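Local atomic coordinates of sensor protein (PDB entry 3MXQ), a protein that probably autophosphorylates a histidine with ATP as a phosphorelay sensor kinase, and is represented here by its N-terminal PAS sensor domain. Residues N40-V45 against Y77-I82; E52-F57 against V141-I146. All coordinates share one frame; numbering follows the deposited sequence.

Interaction 1: residues N40-V45 against Y77-I82; sequences NDYVIV and YLKRKI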
ATOM      1  N   ASN A  40       2.644  12.010  25.506  1.00 47.54           N
ATOM      2  CA  ASN A  40       2.951  11.155  26.655  1.00 48.29           C
ATOM      3  C   ASN A  40       2.040  11.404  27.857  1.00 48.42           C
ATOM      4  O   ASN A  40       2.142  10.720  28.873  1.00 48.64           O
ATOM      5  CB  ASN A  40       4.444  11.191  27.030  1.00 48.66           C
ATOM      6  CG  ASN A  40       4.943  12.586  27.408  1.00 49.78           C
ATOM      7  OD1 ASN A  40       4.167  13.519  27.637  1.00 50.78           O
ATOM      8  ND2 ASN A  40       6.260  12.727  27.475  1.00 50.49           N
ATOM      9  N   ASP A  41       1.152  12.389  27.725  1.00 48.22           N
ATOM     10  CA  ASP A  41       0.122  12.670  28.722  1.00 47.92           C
ATOM     11  C   ASP A  41      -1.237  12.186  28.215  1.00 47.02           C
ATOM     12  O   ASP A  41      -2.286  12.620  28.692  1.00 47.07           O
ATOM     13  CB  ASP A  41       0.085  14.167  29.068  1.00 48.20           C
ATOM     14  CG  ASP A  41      -0.191  15.047  27.860  1.00 48.96           C
ATOM     15  OD1 ASP A  41      -0.541  16.227  28.056  1.00 49.18           O
ATOM     16  OD2 ASP A  41      -0.064  14.572  26.711  1.00 50.18           O
ATOM     17  N   TYR A  42      -1.187  11.287  27.237  1.00 45.90           N
ATOM     18  CA  TYR A  42      -2.348  10.555  26.719  1.00 44.71           C
ATOM     19  C   TYR A  42      -3.273  11.362  25.797  1.00 44.39           C
ATOM     20  O   TYR A  42      -4.299  10.863  25.330  1.00 43.95           O
ATOM     21  CB  TYR A  42      -3.100   9.843  27.856  1.00 44.32           C
ATOM     22  CG  TYR A  42      -2.157   9.154  28.819  1.00 42.96           C
ATOM     23  CD1 TYR A  42      -1.467   7.991  28.456  1.00 41.98           C
ATOM     24  CD2 TYR A  42      -1.932   9.680  30.086  1.00 42.59           C
ATOM     25  CE1 TYR A  42      -0.584   7.372  29.348  1.00 41.49           C
ATOM     26  CE2 TYR A  42      -1.059   9.077  30.975  1.00 41.87           C
ATOM     27  CZ  TYR A  42      -0.385   7.929  30.610  1.00 41.97           C
ATOM     28  OH  TYR A  42       0.472   7.358  31.533  1.00 42.11           O
ATOM     29  N   VAL A  43      -2.876  12.597  25.517  1.00 44.08           N
ATOM     30  CA  VAL A  43      -3.640  13.493  24.658  1.00 43.85           C
ATOM     31  C   VAL A  43      -3.461  13.096  23.190  1.00 43.77           C
ATOM     32  O   VAL A  43      -2.334  12.930  22.724  1.00 43.88           O
ATOM     33  CB  VAL A  43      -3.221  14.958  24.877  1.00 43.60           C
ATOM     34  CG1 VAL A  43      -4.021  15.883  23.987  1.00 43.40           C
ATOM     35  CG2 VAL A  43      -3.408  15.353  26.334  1.00 43.01           C
ATOM     36  N   ILE A  44      -4.576  12.937  22.474  1.00 43.76           N
ATOM     37  CA  ILE A  44      -4.543  12.519  21.074  1.00 43.65           C
ATOM     38  C   ILE A  44      -4.057  13.624  20.149  1.00 44.07           C
ATOM     39  O   ILE A  44      -4.537  14.755  20.189  1.00 44.10           O
ATOM     40  CB  ILE A  44      -5.907  11.977  20.600  1.00 43.59           C
ATOM     41  CG1 ILE A  44      -6.229  10.677  21.332  1.00 42.72           C
ATOM     42  CG2 ILE A  44      -5.905  11.728  19.088  1.00 43.22           C
ATOM     43  CD1 ILE A  44      -7.689  10.379  21.414  1.00 40.86           C
ATOM     44  N   VAL A  45      -3.097  13.274  19.309  1.00 44.51           N
ATOM     45  CA  VAL A  45      -2.452  14.242  18.440  1.00 45.04           C
ATOM     46  C   VAL A  45      -2.882  14.049  16.989  1.00 45.12           C
ATOM     47  O   VAL A  45      -3.167  15.006  16.297  1.00 45.22           O
ATOM     48  CB  VAL A  45      -0.923  14.138  18.566  1.00 45.08           C
ATOM     49  CG1 VAL A  45      -0.235  15.016  17.537  1.00 45.79           C
ATOM     50  CG2 VAL A  45      -0.492  14.531  19.969  1.00 45.19           C
ATOM     51  N   TYR A  77      -6.319  -0.834  30.693  1.00 42.67           N
ATOM     52  CA  TYR A  77      -5.526  -1.659  29.818  1.00 41.42           C
ATOM     53  C   TYR A  77      -4.595  -0.786  28.963  1.00 40.51           C
ATOM     54  O   TYR A  77      -3.381  -1.013  28.918  1.00 40.41           O
ATOM     55  CB  TYR A  77      -6.454  -2.527  28.963  1.00 41.42           C
ATOM     56  CG  TYR A  77      -5.734  -3.515  28.098  1.00 41.82           C
ATOM     57  CD1 TYR A  77      -5.807  -3.434  26.709  1.00 42.16           C
ATOM     58  CD2 TYR A  77      -4.968  -4.532  28.664  1.00 42.40           C
ATOM     59  CE1 TYR A  77      -5.132  -4.346  25.907  1.00 42.89           C
ATOM     60  CE2 TYR A  77      -4.287  -5.437  27.875  1.00 42.78           C
ATOM     61  CZ  TYR A  77      -4.375  -5.346  26.503  1.00 43.27           C
ATOM     62  OH  TYR A  77      -3.695  -6.252  25.727  1.00 44.18           O
ATOM     63  N   LEU A  78      -5.175   0.228  28.326  1.00 39.23           N
ATOM     64  CA  LEU A  78      -4.447   1.180  27.504  1.00 37.94           C
ATOM     65  C   LEU A  78      -3.306   1.880  28.224  1.00 37.48           C
ATOM     66  O   LEU A  78      -2.225   2.044  27.649  1.00 37.58           O
ATOM     67  CB  LEU A  78      -5.402   2.228  26.937  1.00 37.86           C
ATOM     68  CG  LEU A  78      -5.821   2.061  25.477  1.00 37.42           C
ATOM     69  CD1 LEU A  78      -6.685   3.234  25.019  1.00 36.40           C
ATOM     70  CD2 LEU A  78      -4.598   1.926  24.591  1.00 37.15           C
ATOM     71  N   LYS A  79      -3.546   2.307  29.463  1.00 36.67           N
ATOM     72  CA  LYS A  79      -2.516   2.955  30.259  1.00 36.11           C
ATOM     73  C   LYS A  79      -1.360   2.005  30.546  1.00 35.97           C
ATOM     74  O   LYS A  79      -0.197   2.413  30.512  1.00 35.65           O
ATOM     75  CB  LYS A  79      -3.081   3.512  31.557  1.00 35.92           C
ATOM     76  CG  LYS A  79      -2.143   4.498  32.258  1.00 36.29           C
ATOM     77  CD  LYS A  79      -2.786   5.127  33.491  1.00 36.99           C
ATOM     78  CE  LYS A  79      -1.955   6.277  34.021  1.00 37.35           C
ATOM     79  NZ  LYS A  79      -0.765   5.795  34.769  1.00 38.17           N
ATOM     80  N   ARG A  80      -1.667   0.737  30.807  1.00 35.72           N
ATOM     81  CA  ARG A  80      -0.606  -0.221  31.060  1.00 36.22           C
ATOM     82  C   ARG A  80       0.235  -0.430  29.805  1.00 35.48           C
ATOM     83  O   ARG A  80       1.454  -0.543  29.870  1.00 35.48           O
ATOM     84  CB  ARG A  80      -1.144  -1.552  31.595  1.00 36.92           C
ATOM     85  CG  ARG A  80      -0.037  -2.475  32.105  1.00 39.73           C
ATOM     86  CD  ARG A  80      -0.559  -3.733  32.755  1.00 45.95           C
ATOM     87  NE  ARG A  80      -1.119  -3.474  34.091  1.00 51.38           N
ATOM     88  CZ  ARG A  80      -0.400  -3.188  35.184  1.00 53.10           C
ATOM     89  NH1 ARG A  80       0.925  -3.088  35.128  1.00 54.74           N
ATOM     90  NH2 ARG A  80      -1.011  -2.974  36.337  1.00 52.92           N
ATOM     91  N   LYS A  81      -0.427  -0.470  28.662  1.00 34.81           N
ATOM     92  CA  LYS A  81       0.256  -0.625  27.405  1.00 33.97           C
ATOM     93  C   LYS A  81       1.102   0.593  27.061  1.00 33.75           C
ATOM     94  O   LYS A  81       2.273   0.453  26.710  1.00 34.03           O
ATOM     95  CB  LYS A  81      -0.747  -0.916  26.308  1.00 33.80           C
ATOM     96  CG  LYS A  81      -1.418  -2.240  26.456  1.00 33.96           C
ATOM     97  CD  LYS A  81      -0.401  -3.343  26.426  1.00 35.83           C
ATOM     98  CE  LYS A  81      -1.041  -4.625  25.934  1.00 37.41           C
ATOM     99  NZ  LYS A  81      -0.023  -5.605  25.465  1.00 38.93           N
ATOM    100  N   ILE A  82       0.524   1.784  27.170  1.00 33.27           N
ATOM    101  CA  ILE A  82       1.256   2.996  26.830  1.00 33.05           C
ATOM    102  C   ILE A  82       2.408   3.226  27.804  1.00 33.54           C
ATOM    103  O   ILE A  82       3.509   3.614  27.412  1.00 33.29           O
ATOM    104  CB  ILE A  82       0.328   4.208  26.783  1.00 32.96           C
ATOM    105  CG1 ILE A  82      -0.686   4.042  25.648  1.00 32.70           C
ATOM    106  CG2 ILE A  82       1.122   5.494  26.563  1.00 32.69           C
ATOM    107  CD1 ILE A  82      -1.973   4.784  25.884  1.00 32.46           C
TER
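A small, partly buried packing of one tyrosine ring on a helix joins the turn ahead of strand 44-47 to helix 75-88: Tyr42 lies against Ile82 and Lys79, residues on neighbouring turns of the helix. The methyl CG2 of Ile82 comes up at the edge of the tyrosine ring, near its plane, with CG2 of Ile82 3.8 Å from CE1 of Tyr42. Farther along the same edge, Ile82 CD1 stands 4.1 Å from Tyr42 CD1, the two methyls lying slightly to either side of the ring plane. With CG2 anti to the backbone N and CG1 anti to the carbonyl carbon, both branches of the isoleucine reach the tyrosine. Lys79 meets the phenol end: its CE lies 3.6 Å from Tyr42 OH. The lysine chain is extended as far as CE and turns only at the last torsion (chi4 -77°). Its ammonium is not bonded to the phenol; both polar ends turn instead to Asp83, farther along the helix, whose OD1 hydrogen-bonds Tyr42 OH and whose OD2 forms a salt bridge with Lys79 NZ. In the PAS fold, this helix crosses one face of the antiparallel sheet, and the tyrosine reaches it from the hairpin between strands 34-39 and 44-47. The positive phi of Tyr42 (76°) is of the left-handed kind common in tight turns. One ring face is occupied from within the turn by the carbonyl O of Asn40, 4.1 Å above the plane and over the ring centre. Leu68 and Asn66 also touch the tyrosine, while Ile82 reaches Val137 of strand 134-145.

Interaction 2: residues E52-F57 against V141-I146; sequences ESRVIF and VYDVTI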
ATOM      1  N   GLU A  52     -11.395   6.859  12.962  1.00 52.88           N
ATOM      2  CA  GLU A  52     -12.624   7.658  13.099  1.00 54.92           C
ATOM      3  C   GLU A  52     -13.852   6.853  12.749  1.00 55.69           C
ATOM      4  O   GLU A  52     -14.818   6.834  13.504  1.00 56.15           O
ATOM      5  CB  GLU A  52     -12.623   8.880  12.186  1.00 55.33           C
ATOM      6  CG  GLU A  52     -11.523   9.883  12.435  1.00 58.42           C
ATOM      7  CD  GLU A  52     -11.567  11.054  11.452  1.00 62.41           C
ATOM      8  OE1 GLU A  52     -12.663  11.658  11.295  1.00 64.35           O
ATOM      9  OE2 GLU A  52     -10.505  11.375  10.853  1.00 63.73           O
ATOM     10  N   SER A  53     -13.806   6.200  11.596  1.00 56.69           N
ATOM     11  CA  SER A  53     -14.952   5.506  11.054  1.00 57.95           C
ATOM     12  C   SER A  53     -15.447   4.402  11.985  1.00 58.90           C
ATOM     13  O   SER A  53     -16.617   4.007  11.919  1.00 59.30           O
ATOM     14  CB  SER A  53     -14.631   4.945   9.665  1.00 57.96           C
ATOM     15  OG  SER A  53     -13.622   3.953   9.729  1.00 58.13           O
ATOM     16  N   ARG A  54     -14.582   3.935  12.880  1.00 59.61           N
ATOM     17  CA  ARG A  54     -14.940   2.809  13.739  1.00 60.66           C
ATOM     18  C   ARG A  54     -15.225   3.167  15.199  1.00 60.86           C
ATOM     19  O   ARG A  54     -15.518   2.301  16.013  1.00 61.14           O
ATOM     20  CB  ARG A  54     -13.902   1.703  13.600  1.00 60.84           C
ATOM     21  CG  ARG A  54     -13.842   1.183  12.159  1.00 63.18           C
ATOM     22  CD  ARG A  54     -12.992  -0.055  12.006  1.00 65.54           C
ATOM     23  NE  ARG A  54     -13.151  -0.926  13.160  1.00 68.09           N
ATOM     24  CZ  ARG A  54     -12.378  -1.973  13.418  1.00 69.23           C
ATOM     25  NH1 ARG A  54     -11.394  -2.306  12.589  1.00 69.58           N
ATOM     26  NH2 ARG A  54     -12.599  -2.688  14.515  1.00 70.29           N
ATOM     27  N   VAL A  55     -15.162   4.448  15.523  1.00 61.29           N
ATOM     28  CA  VAL A  55     -15.537   4.906  16.844  1.00 61.70           C
ATOM     29  C   VAL A  55     -16.699   5.860  16.708  1.00 62.74           C
ATOM     30  O   VAL A  55     -16.967   6.367  15.614  1.00 62.65           O
ATOM     31  CB  VAL A  55     -14.368   5.587  17.588  1.00 61.55           C
ATOM     32  CG1 VAL A  55     -13.315   4.572  17.953  1.00 61.30           C
ATOM     33  CG2 VAL A  55     -13.758   6.707  16.765  1.00 61.15           C
ATOM     34  N   ILE A  56     -17.391   6.091  17.820  1.00 63.79           N
ATOM     35  CA  ILE A  56     -18.501   7.042  17.866  1.00 65.03           C
ATOM     36  C   ILE A  56     -18.040   8.463  17.568  1.00 65.70           C
ATOM     37  O   ILE A  56     -18.781   9.259  17.007  1.00 65.76           O
ATOM     38  CB  ILE A  56     -19.233   7.001  19.212  1.00 64.93           C
ATOM     39  CG1 ILE A  56     -18.230   6.975  20.372  1.00 65.15           C
ATOM     40  CG2 ILE A  56     -20.172   5.804  19.253  1.00 65.00           C
ATOM     41  CD1 ILE A  56     -18.867   6.798  21.754  1.00 65.54           C
ATOM     42  N   PHE A  57     -16.800   8.766  17.917  1.00 66.38           N
ATOM     43  CA  PHE A  57     -16.259  10.091  17.685  1.00 67.38           C
ATOM     44  C   PHE A  57     -15.767  10.275  16.250  1.00 67.87           C
ATOM     45  O   PHE A  57     -15.571   9.302  15.510  1.00 67.87           O
ATOM     46  CB  PHE A  57     -15.133  10.387  18.681  1.00 67.25           C
ATOM     47  CG  PHE A  57     -15.440   9.961  20.088  1.00 67.29           C
ATOM     48  CD1 PHE A  57     -14.651   9.008  20.723  1.00 66.75           C
ATOM     49  CD2 PHE A  57     -16.534  10.496  20.774  1.00 67.39           C
ATOM     50  CE1 PHE A  57     -14.933   8.600  22.024  1.00 66.65           C
ATOM     51  CE2 PHE A  57     -16.824  10.092  22.069  1.00 67.09           C
ATOM     52  CZ  PHE A  57     -16.018   9.141  22.699  1.00 66.86           C
ATOM     53  N   VAL A 141      -4.265  -0.603  15.762  1.00 34.18           N
ATOM     54  CA  VAL A 141      -5.112  -1.738  16.118  1.00 34.44           C
ATOM     55  C   VAL A 141      -5.448  -2.525  14.866  1.00 35.54           C
ATOM     56  O   VAL A 141      -6.002  -1.977  13.922  1.00 35.41           O
ATOM     57  CB  VAL A 141      -6.377  -1.303  16.904  1.00 34.10           C
ATOM     58  CG1 VAL A 141      -7.282  -2.503  17.182  1.00 33.24           C
ATOM     59  CG2 VAL A 141      -5.974  -0.620  18.207  1.00 32.72           C
ATOM     60  N   TYR A 142      -5.078  -3.804  14.874  1.00 37.11           N
ATOM     61  CA  TYR A 142      -5.240  -4.689  13.727  1.00 39.16           C
ATOM     62  C   TYR A 142      -6.324  -5.691  13.978  1.00 41.66           C
ATOM     63  O   TYR A 142      -6.452  -6.187  15.076  1.00 41.31           O
ATOM     64  CB  TYR A 142      -3.960  -5.467  13.456  1.00 38.39           C
ATOM     65  CG  TYR A 142      -2.757  -4.608  13.199  1.00 36.80           C
ATOM     66  CD1 TYR A 142      -2.454  -4.164  11.914  1.00 33.74           C
ATOM     67  CD2 TYR A 142      -1.899  -4.264  14.244  1.00 36.48           C
ATOM     68  CE1 TYR A 142      -1.357  -3.389  11.679  1.00 33.35           C
ATOM     69  CE2 TYR A 142      -0.786  -3.477  14.018  1.00 35.91           C
ATOM     70  CZ  TYR A 142      -0.523  -3.046  12.727  1.00 35.05           C
ATOM     71  OH  TYR A 142       0.589  -2.267  12.511  1.00 36.80           O
ATOM     72  N   ASP A 143      -7.064  -6.022  12.926  1.00 45.57           N
ATOM     73  CA  ASP A 143      -8.140  -6.999  12.993  1.00 49.59           C
ATOM     74  C   ASP A 143      -7.760  -8.301  12.319  1.00 52.76           C
ATOM     75  O   ASP A 143      -7.359  -8.301  11.161  1.00 53.26           O
ATOM     76  CB  ASP A 143      -9.390  -6.425  12.345  1.00 49.23           C
ATOM     77  CG  ASP A 143     -10.202  -5.603  13.312  1.00 50.87           C
ATOM     78  OD1 ASP A 143     -11.130  -6.168  13.935  1.00 53.69           O
ATOM     79  OD2 ASP A 143      -9.905  -4.410  13.497  1.00 51.10           O
ATOM     80  N   VAL A 144      -7.870  -9.404  13.048  1.00 57.07           N
ATOM     81  CA  VAL A 144      -7.649 -10.742  12.481  1.00 61.93           C
ATOM     82  C   VAL A 144      -8.946 -11.575  12.497  1.00 66.03           C
ATOM     83  O   VAL A 144      -9.851 -11.315  13.282  1.00 66.02           O
ATOM     84  CB  VAL A 144      -6.503 -11.507  13.208  1.00 61.44           C
ATOM     85  CG1 VAL A 144      -5.992 -12.654  12.359  1.00 61.40           C
ATOM     86  CG2 VAL A 144      -5.358 -10.590  13.530  1.00 61.06           C
ATOM     87  N   THR A 145      -9.016 -12.568  11.613  1.00 71.73           N
ATOM     88  CA  THR A 145     -10.188 -13.427  11.455  1.00 77.49           C
ATOM     89  C   THR A 145      -9.739 -14.879  11.273  1.00 81.42           C
ATOM     90  O   THR A 145      -9.029 -15.196  10.315  1.00 81.67           O
ATOM     91  CB  THR A 145     -11.026 -12.970  10.236  1.00 77.43           C
ATOM     92  OG1 THR A 145     -11.276 -11.561  10.339  1.00 78.17           O
ATOM     93  CG2 THR A 145     -12.352 -13.726  10.152  1.00 77.49           C
ATOM     94  N   ILE A 146     -10.151 -15.751  12.195  1.00 86.14           N
ATOM     95  CA  ILE A 146      -9.734 -17.161  12.182  1.00 90.67           C
ATOM     96  C   ILE A 146     -10.716 -18.070  11.434  1.00 93.73           C
ATOM     97  O   ILE A 146     -11.616 -17.586  10.741  1.00 94.21           O
ATOM     98  CB  ILE A 146      -9.498 -17.662  13.608  1.00 90.66           C
TER
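Arg54 extends its guanidinium to the carboxylate of Asp143, and this salt bridge makes up the contact between the two segments. NH1 of Arg54 lies 2.7 Å from OD2 of Asp143, with a nearly straight N-H...O angle of 168°. This is the firm bond; a weak second one, from Arg54 NH2 to the same Asp143 OD2 at 3.4 Å, is doubtful because the position of NH2 is less certain. Asp143 OD1 comes no closer than 3.8 Å to Arg54 NH2, and the pair is not the side-by-side two-oxygen type. OD2 sits at the edge of the guanidinium, in its plane. The arginine, however, meets the carboxylate from above, 53° out of the carboxylate plane. The two flat groups are turned 52° against each other. The side chains come from opposite directions, the arginine from the C-terminal end region of helix 49-53 and the aspartate from strand 134-145. The backbones stay far apart, the nearest CA atoms, those of Arg54 and Val141, being 11.1 Å from each other, so the long arginine spans the distance. Its chain is extended about CB-CG and bends at chi3, which brings the guanidinium round to Asp143. In the PAS fold, the short helices between strand 44-47 and strand 92-95 lie over one face of the antiparallel sheet, and this bond ties the end region of helix 49-53 to strand 134-145. Tyr50 OH hydrogen-bonds NH1 as well, which helps to fix the guanidinium. Leu103 and Phe105, of the loop beyond strand 92-95, pack on the arginine, and Phe105 also touches Asp143. The strand also reaches other subunits: Val144 packs on Ala16 of a second subunit, and Tyr142 OH hydrogen-bonds Arg21 NE of a third.

Overall arrangement
From the N terminus, the chain runs through helix 13-31 and strand 34-39 into the turn of 40-45, where interaction 1 begins. After strand 44-47 comes helix 49-53, at whose end the segment 52-57 opens interaction 2 before the chain reaches helix 75-88. There 77-82 closes the first loop. Strands 92-95 and 118-128 then lead to strand 134-145, where 141-146 closes the longer loop of interaction 2. The two loops therefore cross, as their segments alternate along the chain. Their centres lie about 18 Å apart and the nearest atoms about 7 Å, without touching. Interaction 1 ties a hairpin to helix 75-88; interaction 2 ties the end region of helix 49-53 to strand 134-145.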